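Local coordinates for GMP reductase (Trypanosoma brucei brucei, PDB 6JIG), which probably catalyses the irreversible NADPH-dependent deamination of GMP to IMP, and carries a pair of CBS domains that bind guanine nucleotides, at residues 16-21 and 360-365; 20-25 and 455-460; 47-52 and 369-374. The protein carries 1 engineered substitution. All blocks are in the same frame, centred on the assembly; numbering follows the deposited sequence.

Overall arrangement
All three contacts are largely buried in the IMP dehydrogenase/GMP reductase domain, a TIM barrel. The centre of contact 3 is nearest to that of the chain, about 8 Å away; this contact closes the barrel by parallel strand pairing, and no other subunit reaches it. Contacts 1 and 2 lie farther out, their centres about 24 and 29 Å away, share Ile-20 and Ile-21, and both meet a second subunit. Helix 357-365 joins contacts 1 and 3, packing Ile-360 and Ala-363 on the barrel strands and Ile-364 on the turn before the last. A backbone ladder holds contact 3, a lysine reaches a carbonyl in contact 1, and a helix end meets a loop in contact 2.

Contact 1. Residues 16-21 and 360-365; sequences DDVLII and ISKAIG
On the outside of the TIM barrel, helix 357-365, which leads into the last barrel strand, carries Lys-362 and Ser-361 against the short strand 18-20. That strand pairs antiparallel with strand 472-475 in a two-stranded sheet apart from the barrel. Strand and helix axes run almost at right angles, at 83°, and stay 8.9 Å apart, so side chains must bridge the gap. Lys-362 does most of this: CG is anti to its carbonyl carbon (chi1 -61°), and the chain beyond is fully extended, which carries the ammonium group across to the strand backbone. There Lys-362 NZ donates to Val-18 O at 2.8 Å, approaching almost end-on to the carbonyl. Tyr-15 O accepts a second bond from the same nitrogen, so two backbone carbonyls grip this buried ammonium group. The carboxylate of Asp-16 stands nearby without touching, its OD1 4.8 Å from Lys-362 NZ, and would probably favour the positive charge. The aliphatic part of Lys-362 and the Val-18 side chain point in opposite senses as they pass, Val-18 CG2 lying 4.2 Å from Lys-362 CD. Ile-20 makes the remaining apolar contact. Its CD1 reaches the helix backbone where Ser-361 passes into Lys-362. A second subunit also closes over this region, with its Ala-324 on Ile-20 and its Gly-325 on Lys-362. The tightest apolar touch between strand and helix is Ile-20 CD1 against Ser-361 CB, at 3.6 Å.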
loop_
_atom_site.group_PDB
_atom_site.type_symbol
_atom_site.label_atom_id
_atom_site.label_comp_id
_atom_site.label_asym_id
_atom_site.label_seq_id
_atom_site.Cartn_x
_atom_site.Cartn_y
_atom_site.Cartn_z
ATOM N N ASP A 16 -24.969 -13.668 -3.334
ATOM C CA ASP A 16 -24.702 -12.591 -2.381
ATOM C C ASP A 16 -25.868 -11.623 -2.211
ATOM O O ASP A 16 -25.783 -10.734 -1.347
ATOM C CB ASP A 16 -23.460 -11.802 -2.793
ATOM C CG ASP A 16 -22.181 -12.469 -2.358
ATOM O OD1 ASP A 16 -22.249 -13.454 -1.588
ATOM O OD2 ASP A 16 -21.104 -12.015 -2.793
ATOM N N ASP A 17 -26.940 -11.749 -2.995
ATOM C CA ASP A 17 -28.099 -10.883 -2.815
ATOM C C ASP A 17 -29.087 -11.389 -1.767
ATOM O O ASP A 17 -30.003 -10.648 -1.404
ATOM C CB ASP A 17 -28.863 -10.703 -4.135
ATOM C CG ASP A 17 -28.133 -9.786 -5.129
ATOM O OD1 ASP A 17 -27.767 -8.652 -4.746
ATOM O OD2 ASP A 17 -27.927 -10.201 -6.295
ATOM N N VAL A 18 -28.972 -12.633 -1.298
ATOM C CA VAL A 18 -30.017 -13.192 -0.447
ATOM C C VAL A 18 -29.419 -13.922 0.751
ATOM O O VAL A 18 -28.242 -14.288 0.776
ATOM C CB VAL A 18 -30.962 -14.143 -1.234
ATOM C CG1 VAL A 18 -31.661 -13.384 -2.370
ATOM C CG2 VAL A 18 -30.192 -15.332 -1.804
ATOM N N LEU A 19 -30.256 -14.095 1.769
ATOM C CA LEU A 19 -29.995 -15.026 2.865
ATOM C C LEU A 19 -31.158 -15.989 2.971
ATOM O O LEU A 19 -32.274 -15.663 2.571
ATOM C CB LEU A 19 -29.838 -14.296 4.201
ATOM C CG LEU A 19 -28.697 -13.299 4.269
ATOM C CD1 LEU A 19 -28.890 -12.468 5.536
ATOM C CD2 LEU A 19 -27.361 -14.031 4.295
ATOM N N ILE A 20 -30.885 -17.180 3.512
ATOM C CA ILE A 20 -31.932 -18.145 3.842
ATOM C C ILE A 20 -32.604 -17.720 5.145
ATOM O O ILE A 20 -31.938 -17.509 6.157
ATOM C CB ILE A 20 -31.350 -19.556 3.963
ATOM C CG1 ILE A 20 -30.806 -20.011 2.604
ATOM C CG2 ILE A 20 -32.403 -20.540 4.517
ATOM C CD1 ILE A 20 -29.861 -21.229 2.726
ATOM N N ILE A 21 -33.917 -17.563 5.109
ATOM C CA ILE A 21 -34.650 -17.142 6.305
ATOM C C ILE A 21 -34.749 -18.332 7.249
ATOM O O ILE A 21 -35.207 -19.408 6.824
ATOM C CB ILE A 21 -36.049 -16.644 5.934
ATOM C CG1 ILE A 21 -35.991 -15.403 5.038
ATOM C CG2 ILE A 21 -36.839 -16.309 7.206
ATOM C CD1 ILE A 21 -37.337 -15.097 4.384
ATOM N N ILE A 360 -23.711 -22.886 -1.334
ATOM C CA ILE A 360 -24.262 -24.195 -1.678
ATOM C C ILE A 360 -25.653 -24.367 -1.080
ATOM O O ILE A 360 -26.582 -24.834 -1.755
ATOM C CB ILE A 360 -23.296 -25.305 -1.221
ATOM C CG1 ILE A 360 -21.972 -25.185 -1.983
ATOM C CG2 ILE A 360 -23.942 -26.689 -1.427
ATOM C CD1 ILE A 360 -20.906 -26.206 -1.548
ATOM N N SER A 361 -25.827 -23.992 0.198
ATOM C CA SER A 361 -27.165 -24.035 0.789
ATOM C C SER A 361 -28.151 -23.198 -0.016
ATOM O O SER A 361 -29.299 -23.605 -0.224
ATOM C CB SER A 361 -27.145 -23.549 2.242
ATOM O OG SER A 361 -26.184 -24.233 3.043
ATOM N N LYS A 362 -27.734 -22.009 -0.456
ATOM C CA LYS A 362 -28.647 -21.175 -1.228
ATOM C C LYS A 362 -28.990 -21.822 -2.563
ATOM O O LYS A 362 -30.144 -21.774 -3.004
ATOM C CB LYS A 362 -28.032 -19.786 -1.455
ATOM C CG LYS A 362 -27.749 -19.033 -0.151
ATOM C CD LYS A 362 -27.025 -17.677 -0.415
ATOM C CE LYS A 362 -26.449 -17.111 0.880
ATOM N NZ LYS A 362 -25.817 -15.756 0.640
ATOM N N ALA A 363 -27.995 -22.398 -3.237
ATOM C CA ALA A 363 -28.252 -23.019 -4.533
ATOM C C ALA A 363 -29.258 -24.163 -4.405
ATOM O O ALA A 363 -30.211 -24.259 -5.187
ATOM C CB ALA A 363 -26.938 -23.511 -5.138
ATOM N N ILE A 364 -29.064 -25.034 -3.412
ATOM C CA ILE A 364 -30.013 -26.125 -3.168
ATOM C C ILE A 364 -31.377 -25.566 -2.775
ATOM O O ILE A 364 -32.418 -26.022 -3.263
ATOM C CB ILE A 364 -29.478 -27.083 -2.079
ATOM C CG1 ILE A 364 -28.097 -27.629 -2.441
ATOM C CG2 ILE A 364 -30.463 -28.218 -1.847
ATOM C CD1 ILE A 364 -28.058 -28.401 -3.758
ATOM N N GLY A 365 -31.396 -24.571 -1.879
ATOM C CA GLY A 365 -32.650 -23.912 -1.540
ATOM C C GLY A 365 -33.367 -23.283 -2.721
ATOM O O GLY A 365 -34.603 -23.221 -2.742
#

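Contact 2. Residues 20-25 and 455-460; sequences IIPQHS and MSYSGA
Gln-23 N donates to Tyr-457 O at 2.7 Å, with an N-H...O angle of 159°, and so ties the loop after strand 18-20 to the last turn of helix 440-457. The same carbonyl oxygen also receives a CA-H...O contact from Pro-22. Beside this bond the proline ring lies at the rim of the tyrosine ring, Pro-22 CB being 4.1 Å from Tyr-457 CD1 and near the ring plane. Gln-23 lays CB and CG over Ser-458, then bends at chi2 (-67°) so that its amide turns back to its own loop. There Gln-23 NE2 bonds Ile-21 O at 3.0 Å, from above the carbonyl plane. Loop and helix end face a second subunit, whose His-262 meets the Tyr-457 ring with planes at about 35°, and this tyrosine side chain lies about 6 Å from a bound GMP. A water donates to the same Ile-21 oxygen and is also hydrogen-bonded to Ser-458 OG, which has Thr-470 OG1 as a further partner; Ile-20 CG2 packs 3.3 Å from that serine hydroxyl. The helix finishes in a Schellman motif, in which Ala-460 N and Gly-459 N bond back to Met-455 O and Ser-456 O, and Gly-459 takes positive phi. Gly-459 CA sits 3.5 Å from His-24 O in a CA-H...O contact. Ser-25 presses CB to 3.2 Å from Ser-456 O, while its OG bonds Val-27 N.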
loop_
_atom_site.group_PDB
_atom_site.type_symbol
_atom_site.label_atom_id
_atom_site.label_comp_id
_atom_site.label_asym_id
_atom_site.label_seq_id
_atom_site.Cartn_x
_atom_site.Cartn_y
_atom_site.Cartn_z
ATOM N N ILE A 20 -30.885 -17.180 3.512
ATOM C CA ILE A 20 -31.932 -18.145 3.842
ATOM C C ILE A 20 -32.604 -17.720 5.145
ATOM O O ILE A 20 -31.938 -17.509 6.157
ATOM C CB ILE A 20 -31.350 -19.556 3.963
ATOM C CG1 ILE A 20 -30.806 -20.011 2.604
ATOM C CG2 ILE A 20 -32.403 -20.540 4.517
ATOM C CD1 ILE A 20 -29.861 -21.229 2.726
ATOM N N ILE A 21 -33.917 -17.563 5.109
ATOM C CA ILE A 21 -34.650 -17.142 6.305
ATOM C C ILE A 21 -34.749 -18.332 7.249
ATOM O O ILE A 21 -35.207 -19.408 6.824
ATOM C CB ILE A 21 -36.049 -16.644 5.934
ATOM C CG1 ILE A 21 -35.991 -15.403 5.038
ATOM C CG2 ILE A 21 -36.839 -16.309 7.206
ATOM C CD1 ILE A 21 -37.337 -15.097 4.384
ATOM N N PRO A 22 -34.353 -18.200 8.514
ATOM C CA PRO A 22 -34.488 -19.332 9.439
ATOM C C PRO A 22 -35.948 -19.741 9.584
ATOM O O PRO A 22 -36.846 -18.902 9.618
ATOM C CB PRO A 22 -33.910 -18.792 10.753
ATOM C CG PRO A 22 -33.001 -17.656 10.331
ATOM C CD PRO A 22 -33.695 -17.040 9.142
ATOM N N GLN A 23 -36.173 -21.054 9.655
ATOM C CA GLN A 23 -37.491 -21.660 9.762
ATOM C C GLN A 23 -37.529 -22.526 11.012
ATOM O O GLN A 23 -36.504 -22.793 11.643
ATOM C CB GLN A 23 -37.825 -22.535 8.540
ATOM C CG GLN A 23 -37.661 -21.856 7.193
ATOM C CD GLN A 23 -38.678 -20.745 6.990
ATOM O OE1 GLN A 23 -39.882 -20.949 7.168
ATOM N NE2 GLN A 23 -38.198 -19.562 6.605
ATOM N N HIS A 24 -38.731 -22.952 11.373
ATOM C CA HIS A 24 -38.872 -23.891 12.477
ATOM C C HIS A 24 -38.140 -25.192 12.168
ATOM O O HIS A 24 -38.392 -25.832 11.144
ATOM C CB HIS A 24 -40.348 -24.169 12.733
ATOM C CG HIS A 24 -40.587 -25.205 13.784
ATOM N ND1 HIS A 24 -39.969 -25.171 15.016
ATOM C CD2 HIS A 24 -41.361 -26.315 13.780
ATOM C CE1 HIS A 24 -40.359 -26.211 15.731
ATOM N NE2 HIS A 24 -41.206 -26.919 15.006
ATOM N N SER A 25 -37.237 -25.594 13.059
ATOM C CA SER A 25 -36.427 -26.784 12.848
ATOM C C SER A 25 -36.787 -27.825 13.902
ATOM O O SER A 25 -36.654 -27.572 15.105
ATOM C CB SER A 25 -34.936 -26.442 12.910
ATOM O OG SER A 25 -34.133 -27.603 12.978
ATOM N N MET A 455 -29.416 -26.541 5.885
ATOM C CA MET A 455 -30.642 -27.332 5.865
ATOM C C MET A 455 -31.340 -27.282 7.217
ATOM O O MET A 455 -32.572 -27.194 7.289
ATOM C CB MET A 455 -30.321 -28.777 5.450
ATOM C CG MET A 455 -29.808 -28.874 4.002
ATOM S SD MET A 455 -29.195 -30.536 3.589
ATOM C CE MET A 455 -30.735 -31.455 3.707
ATOM N N SER A 456 -30.565 -27.320 8.295
ATOM C CA SER A 456 -31.145 -27.204 9.628
ATOM C C SER A 456 -31.825 -25.853 9.828
ATOM O O SER A 456 -32.848 -25.762 10.517
ATOM C CB SER A 456 -30.064 -27.418 10.679
ATOM O OG SER A 456 -30.617 -27.324 11.981
ATOM N N TYR A 457 -31.279 -24.788 9.227
ATOM C CA TYR A 457 -31.930 -23.487 9.370
ATOM C C TYR A 457 -33.247 -23.437 8.611
ATOM O O TYR A 457 -34.155 -22.691 8.999
ATOM C CB TYR A 457 -31.006 -22.359 8.909
ATOM C CG TYR A 457 -30.077 -21.877 9.985
ATOM C CD1 TYR A 457 -30.540 -21.048 11.003
ATOM C CD2 TYR A 457 -28.741 -22.266 10.006
ATOM C CE1 TYR A 457 -29.700 -20.604 11.989
ATOM C CE2 TYR A 457 -27.890 -21.830 10.997
ATOM C CZ TYR A 457 -28.382 -20.994 11.989
ATOM O OH TYR A 457 -27.557 -20.539 12.984
ATOM N N SER A 458 -33.373 -24.213 7.537
ATOM C CA SER A 458 -34.629 -24.313 6.805
ATOM C C SER A 458 -35.563 -25.359 7.395
ATOM O O SER A 458 -36.660 -25.555 6.858
ATOM C CB SER A 458 -34.374 -24.639 5.319
ATOM O OG SER A 458 -33.989 -23.463 4.589
ATOM N N GLY A 459 -35.148 -26.025 8.465
ATOM C CA GLY A 459 -35.920 -27.110 9.055
ATOM C C GLY A 459 -36.023 -28.333 8.173
ATOM O O GLY A 459 -37.012 -29.070 8.263
ATOM N N ALA A 460 -35.032 -28.565 7.312
ATOM C CA ALA A 460 -35.092 -29.605 6.290
ATOM C C ALA A 460 -34.215 -30.784 6.688
ATOM O O ALA A 460 -33.048 -30.600 7.052
ATOM C CB ALA A 460 -34.630 -29.055 4.932
HETATM O O HOH W 1 -35.641 -21.095 4.692
#

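Contact 3. Residues 47-52 and 369-374; sequences IPIVAS and DTVMLG. With 5GP (guanosine-5'-monophosphate), chain B.
Met-372 lies where strands 49-51 and 370-373, the first and last of the TIM barrel, pair in parallel and close the sheet. Met-372 CB is 3.9 Å from Val-50 O, and Met-372 CG, anti to the backbone N (chi1 176°), comes to 3.6 Å from Ser-52 CA. Met-372 SD then reaches the bound nucleotide, 3.3 Å from 5GP O3', and the bend at chi3 (-89°) turns CE back onto Val-50 CG1. Ile-74 and Asp-351 from neighbouring barrel strands flank the same side chain. On the other face, Ile-49 runs alongside Val-371 and crosses Leu-373, with its CD1 and CG2 meeting them respectively. Four backbone bonds join the strands: Val-371 N and Leu-373 N donate to Pro-48 O and Val-50 O, and Val-50 N and Ser-52 N return to Val-371 O and Leu-373 O. At the C-terminal ends of both strands the chain grips GMP, as in other TIM-barrel enzymes that bind phosphate there. Ser-52 OG donates to 5GP O3' at 2.8 Å; the nucleotide is also hydrogen-bonded to Asp-351 OD2. Gly-374 N donates to phosphate oxygen 5GP O3P at 2.8 Å.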
loop_
_atom_site.group_PDB
_atom_site.type_symbol
_atom_site.label_atom_id
_atom_site.label_comp_id
_atom_site.label_asym_id
_atom_site.label_seq_id
_atom_site.Cartn_x
_atom_site.Cartn_y
_atom_site.Cartn_z
ATOM N N ILE A 47 -23.804 -37.119 -1.746
ATOM C CA ILE A 47 -23.649 -35.691 -1.425
ATOM C C ILE A 47 -23.805 -34.902 -2.724
ATOM O O ILE A 47 -23.528 -35.430 -3.808
ATOM C CB ILE A 47 -22.303 -35.370 -0.745
ATOM C CG1 ILE A 47 -21.129 -35.745 -1.662
ATOM C CG2 ILE A 47 -22.203 -36.006 0.636
ATOM C CD1 ILE A 47 -19.801 -35.194 -1.213
ATOM N N PRO A 48 -24.252 -33.646 -2.672
ATOM C CA PRO A 48 -24.607 -32.949 -3.914
ATOM C C PRO A 48 -23.473 -32.158 -4.554
ATOM O O PRO A 48 -23.734 -31.085 -5.097
ATOM C CB PRO A 48 -25.744 -32.013 -3.472
ATOM C CG PRO A 48 -25.508 -31.781 -2.013
ATOM C CD PRO A 48 -24.793 -32.991 -1.468
ATOM N N ILE A 49 -22.239 -32.657 -4.507
ATOM C CA ILE A 49 -21.049 -31.923 -4.934
ATOM C C ILE A 49 -20.495 -32.581 -6.193
ATOM O O ILE A 49 -20.223 -33.788 -6.194
ATOM C CB ILE A 49 -19.967 -31.902 -3.837
ATOM C CG1 ILE A 49 -20.568 -31.603 -2.460
ATOM C CG2 ILE A 49 -18.875 -30.895 -4.194
ATOM C CD1 ILE A 49 -21.173 -30.248 -2.362
ATOM N N VAL A 50 -20.315 -31.790 -7.247
ATOM C CA VAL A 50 -19.774 -32.244 -8.525
ATOM C C VAL A 50 -18.514 -31.436 -8.813
ATOM O O VAL A 50 -18.553 -30.198 -8.809
ATOM C CB VAL A 50 -20.793 -32.080 -9.664
ATOM C CG1 VAL A 50 -20.224 -32.620 -10.977
ATOM C CG2 VAL A 50 -22.110 -32.784 -9.324
ATOM N N ALA A 51 -17.398 -32.123 -9.051
ATOM C CA ALA A 51 -16.179 -31.422 -9.448
ATOM C C ALA A 51 -16.267 -30.975 -10.902
ATOM O O ALA A 51 -16.666 -31.743 -11.780
ATOM C CB ALA A 51 -14.951 -32.315 -9.254
ATOM N N SER A 52 -15.864 -29.732 -11.155
ATOM C CA SER A 52 -16.001 -29.131 -12.472
ATOM C C SER A 52 -15.106 -29.805 -13.506
ATOM O O SER A 52 -13.942 -30.113 -13.229
ATOM C CB SER A 52 -15.651 -27.645 -12.415
ATOM O OG SER A 52 -15.792 -27.048 -13.691
ATOM N N ASP A 369 -30.378 -29.558 -7.624
ATOM C CA ASP A 369 -30.129 -30.865 -7.014
ATOM C C ASP A 369 -28.670 -31.091 -6.665
ATOM O O ASP A 369 -28.378 -31.802 -5.690
ATOM C CB ASP A 369 -30.626 -31.986 -7.944
ATOM C CG ASP A 369 -32.088 -31.826 -8.260
ATOM O OD1 ASP A 369 -32.902 -32.092 -7.364
ATOM O OD2 ASP A 369 -32.414 -31.312 -9.350
ATOM N N THR A 370 -27.753 -30.516 -7.436
ATOM C CA THR A 370 -26.329 -30.577 -7.148
ATOM C C THR A 370 -25.712 -29.214 -7.436
ATOM O O THR A 370 -26.320 -28.354 -8.082
ATOM C CB THR A 370 -25.592 -31.621 -8.004
ATOM O OG1 THR A 370 -25.817 -31.335 -9.390
ATOM C CG2 THR A 370 -26.048 -33.059 -7.677
ATOM N N VAL A 371 -24.476 -29.044 -6.977
ATOM C CA VAL A 371 -23.654 -27.889 -7.342
ATOM C C VAL A 371 -22.386 -28.397 -8.014
ATOM O O VAL A 371 -21.891 -29.487 -7.705
ATOM C CB VAL A 371 -23.294 -27.016 -6.119
ATOM C CG1 VAL A 371 -24.558 -26.403 -5.489
ATOM C CG2 VAL A 371 -22.530 -27.828 -5.083
ATOM N N MET A 372 -21.864 -27.604 -8.947
ATOM C CA MET A 372 -20.587 -27.890 -9.585
ATOM C C MET A 372 -19.585 -26.837 -9.143
ATOM O O MET A 372 -19.874 -25.639 -9.222
ATOM C CB MET A 372 -20.706 -27.904 -11.108
ATOM C CG MET A 372 -19.360 -28.097 -11.786
ATOM S SD MET A 372 -19.464 -28.324 -13.562
ATOM C CE MET A 372 -19.639 -30.117 -13.656
ATOM N N LEU A 373 -18.415 -27.281 -8.693
ATOM C CA LEU A 373 -17.409 -26.403 -8.109
ATOM C C LEU A 373 -16.119 -26.468 -8.906
ATOM O O LEU A 373 -15.602 -27.561 -9.168
ATOM C CB LEU A 373 -17.109 -26.790 -6.666
ATOM C CG LEU A 373 -18.294 -26.951 -5.723
ATOM C CD1 LEU A 373 -17.770 -27.341 -4.354
ATOM C CD2 LEU A 373 -19.049 -25.628 -5.660
ATOM N N GLY A 374 -15.607 -25.300 -9.285
ATOM C CA GLY A 374 -14.278 -25.217 -9.862
ATOM C C GLY A 374 -13.312 -24.641 -8.842
ATOM O O GLY A 374 -12.524 -25.366 -8.223
HETATM P P 5GP B . -16.287 -21.637 -10.232
HETATM O O1P 5GP B . -16.824 -20.254 -9.901
HETATM O O2P 5GP B . -14.788 -21.668 -10.452
HETATM O O3P 5GP B . -16.804 -22.734 -9.336
HETATM O "O5'" 5GP B . -16.998 -21.929 -11.631
HETATM C "C5'" 5GP B . -16.608 -22.993 -12.487
HETATM C "C4'" 5GP B . -17.471 -23.022 -13.732
HETATM O "O4'" 5GP B . -17.114 -21.917 -14.594
HETATM C "C3'" 5GP B . -17.308 -24.236 -14.638
HETATM O "O3'" 5GP B . -17.985 -25.391 -14.159
HETATM C "C2'" 5GP B . -17.815 -23.719 -15.996
HETATM O "O2'" 5GP B . -19.231 -23.783 -16.099
HETATM C "C1'" 5GP B . -17.446 -22.234 -15.933
HETATM N N9 5GP B . -16.293 -21.903 -16.777
HETATM C C8 5GP B . -15.078 -22.473 -16.763
HETATM N N7 5GP B . -14.309 -21.840 -17.688
HETATM C C5 5GP B . -15.063 -20.863 -18.248
HETATM C C6 5GP B . -14.831 -19.902 -19.222
HETATM O O6 5GP B . -13.704 -19.828 -19.754
HETATM N N1 5GP B . -15.820 -19.065 -19.573
HETATM C C2 5GP B . -17.031 -19.134 -19.003
HETATM N N2 5GP B . -18.007 -18.275 -19.374
HETATM N N3 5GP B . -17.290 -20.051 -18.039
HETATM C C4 5GP B . -16.315 -20.912 -17.665
#